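Local structure of period circadian protein homolog 2 (3GDI) at residues P210-I215 and T246-F251. The protein acts in the mammalian circadian clock, probably as a transcriptional regulator whose tandem PAS domains mediate interactions between clock proteins. Numbering follows the deposited sequence.
Sequences PLMLAI and TSWSSF
Trp248 reaches from the antiparallel sheet of a PAS fold (strand order 2-1-5-4-3) to Ile215 and Met212 on helix 209-221, which packs over the sheet just before strand 227-235 enters it. CB of Trp248 points at the helix but stays 4.6 Å from Ile215 CG2. CG, held anti to the carbonyl carbon (chi1 -64°), comes within 3.9 Å of that methyl. The pyrrole part then lies beneath it: Trp248 CD1 is 3.7 Å from Ile215 CG2, and the methyl sits almost above the five-membered centroid, 12° off the ring normal, in a CH-pi contact. Ile215 places CG2 there by keeping it anti to its own backbone N. Farther out, Trp248 CH2 meets Met212 CE at 4.3 Å, and Met212 SD lies obliquely 5.3 Å from the six-membered centroid, a Met-aromatic contact. Thr246 CG2, two residues back on the same strand, lies over the opposite face, displaced toward the rim, and His266 of strand 259-268 meets the indole edge-to-face. All three touching residues are buried, and what joins helix to strand is apolar packing. Strand 241-252 also serves the dimer: Phe251 meets Phe251 of the second subunit with nearly parallel ring planes. Trp248 NE1 is buried with no hydrogen-bond partner in the model, its close neighbour across the contact being Ile215 CG2 at 3.8 Å.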
loop_
_atom_site.group_PDB
_atom_site.type_symbol
_atom_site.label_atom_id
_atom_site.label_comp_id
_atom_site.label_asym_id
_atom_site.label_seq_id
_atom_site.Cartn_x
_atom_site.Cartn_y
_atom_site.Cartn_z
ATOM N N PRO A 210 -21.510 -9.584 -11.188
ATOM C CA PRO A 210 -22.221 -10.509 -10.301
ATOM C C PRO A 210 -21.448 -11.827 -10.169
ATOM O O PRO A 210 -21.548 -12.524 -9.161
ATOM C CB PRO A 210 -23.565 -10.687 -11.003
ATOM C CG PRO A 210 -23.789 -9.330 -11.618
ATOM C CD PRO A 210 -22.425 -9.000 -12.189
ATOM N N LEU A 211 -20.674 -12.165 -11.194
ATOM C CA LEU A 211 -19.887 -13.393 -11.163
ATOM C C LEU A 211 -18.910 -13.350 -9.999
ATOM O O LEU A 211 -18.602 -14.381 -9.405
ATOM C CB LEU A 211 -19.099 -13.579 -12.465
ATOM C CG LEU A 211 -19.811 -14.044 -13.740
ATOM C CD1 LEU A 211 -20.976 -13.118 -14.076
ATOM C CD2 LEU A 211 -18.799 -14.074 -14.888
ATOM N N MET A 212 -18.423 -12.155 -9.681
ATOM C CA MET A 212 -17.469 -11.999 -8.593
ATOM C C MET A 212 -17.995 -12.531 -7.272
ATOM O O MET A 212 -17.228 -13.023 -6.447
ATOM C CB MET A 212 -17.058 -10.533 -8.432
ATOM C CG MET A 212 -16.059 -10.076 -9.456
ATOM S SD MET A 212 -14.630 -11.201 -9.565
ATOM C CE MET A 212 -13.566 -10.488 -8.377
ATOM N N LEU A 213 -19.306 -12.445 -7.077
ATOM C CA LEU A 213 -19.904 -12.932 -5.842
ATOM C C LEU A 213 -19.695 -14.434 -5.696
ATOM O O LEU A 213 -19.356 -14.917 -4.615
ATOM C CB LEU A 213 -21.396 -12.624 -5.815
ATOM C CG LEU A 213 -22.099 -13.078 -4.540
ATOM C CD1 LEU A 213 -21.543 -12.308 -3.350
ATOM C CD2 LEU A 213 -23.594 -12.846 -4.679
ATOM N N ALA A 214 -19.894 -15.167 -6.787
ATOM C CA ALA A 214 -19.732 -16.614 -6.782
ATOM C C ALA A 214 -18.263 -16.982 -6.716
ATOM O O ALA A 214 -17.883 -17.998 -6.142
ATOM C CB ALA A 214 -20.361 -17.219 -8.029
ATOM N N ILE A 215 -17.425 -16.151 -7.309
ATOM C CA ILE A 215 -16.010 -16.435 -7.293
ATOM C C ILE A 215 -15.482 -16.360 -5.874
ATOM O O ILE A 215 -14.721 -17.220 -5.450
ATOM C CB ILE A 215 -15.256 -15.464 -8.209
ATOM C CG1 ILE A 215 -15.590 -15.802 -9.661
ATOM C CG2 ILE A 215 -13.766 -15.559 -7.973
ATOM C CD1 ILE A 215 -15.310 -14.674 -10.645
ATOM N N THR A 246 -8.670 -16.750 -15.581
ATOM C CA THR A 246 -8.120 -16.520 -14.265
ATOM C C THR A 246 -8.063 -17.686 -13.317
ATOM O O THR A 246 -8.895 -18.585 -13.352
ATOM C CB THR A 246 -8.891 -15.392 -13.565
ATOM O OG1 THR A 246 -8.854 -14.210 -14.380
ATOM C CG2 THR A 246 -8.282 -15.093 -12.208
ATOM N N SER A 247 -7.054 -17.643 -12.461
ATOM C CA SER A 247 -6.854 -18.640 -11.428
ATOM C C SER A 247 -6.947 -17.842 -10.123
ATOM O O SER A 247 -6.229 -16.865 -9.940
ATOM C CB SER A 247 -5.478 -19.276 -11.567
ATOM O OG SER A 247 -5.093 -19.887 -10.347
ATOM N N TRP A 248 -7.842 -18.245 -9.230
ATOM C CA TRP A 248 -8.027 -17.527 -7.979
ATOM C C TRP A 248 -7.531 -18.251 -6.728
ATOM O O TRP A 248 -7.642 -19.472 -6.614
ATOM C CB TRP A 248 -9.501 -17.177 -7.786
ATOM C CG TRP A 248 -10.048 -16.235 -8.811
ATOM C CD1 TRP A 248 -10.821 -16.555 -9.892
ATOM C CD2 TRP A 248 -9.837 -14.810 -8.873
ATOM N NE1 TRP A 248 -11.103 -15.421 -10.624
ATOM C CE2 TRP A 248 -10.507 -14.338 -10.023
ATOM C CE3 TRP A 248 -9.138 -13.891 -8.070
ATOM C CZ2 TRP A 248 -10.499 -12.989 -10.394
ATOM C CZ3 TRP A 248 -9.127 -12.553 -8.438
ATOM C CH2 TRP A 248 -9.805 -12.115 -9.593
ATOM N N SER A 249 -6.995 -17.475 -5.785
ATOM C CA SER A 249 -6.494 -18.018 -4.529
ATOM C C SER A 249 -6.579 -16.974 -3.405
ATOM O O SER A 249 -6.946 -15.817 -3.638
ATOM C CB SER A 249 -5.051 -18.484 -4.702
ATOM O OG SER A 249 -4.671 -19.322 -3.623
ATOM N N SER A 250 -6.251 -17.373 -2.181
ATOM C CA SER A 250 -6.311 -16.434 -1.070
ATOM C C SER A 250 -5.215 -16.684 -0.060
ATOM O O SER A 250 -4.672 -17.782 0.018
ATOM C CB SER A 250 -7.659 -16.545 -0.354
ATOM O OG SER A 250 -7.897 -17.879 0.049
ATOM N N PHE A 251 -4.873 -15.645 0.694
ATOM C CA PHE A 251 -3.892 -15.783 1.750
ATOM C C PHE A 251 -4.731 -15.764 3.026
ATOM O O PHE A 251 -5.466 -14.811 3.271
ATOM C CB PHE A 251 -2.888 -14.627 1.734
ATOM C CG PHE A 251 -1.926 -14.668 0.568
ATOM C CD1 PHE A 251 -1.418 -15.885 0.107
ATOM C CD2 PHE A 251 -1.504 -13.495 -0.048
ATOM C CE1 PHE A 251 -0.495 -15.930 -0.950
ATOM C CE2 PHE A 251 -0.588 -13.524 -1.102
ATOM C CZ PHE A 251 -0.080 -14.747 -1.554
#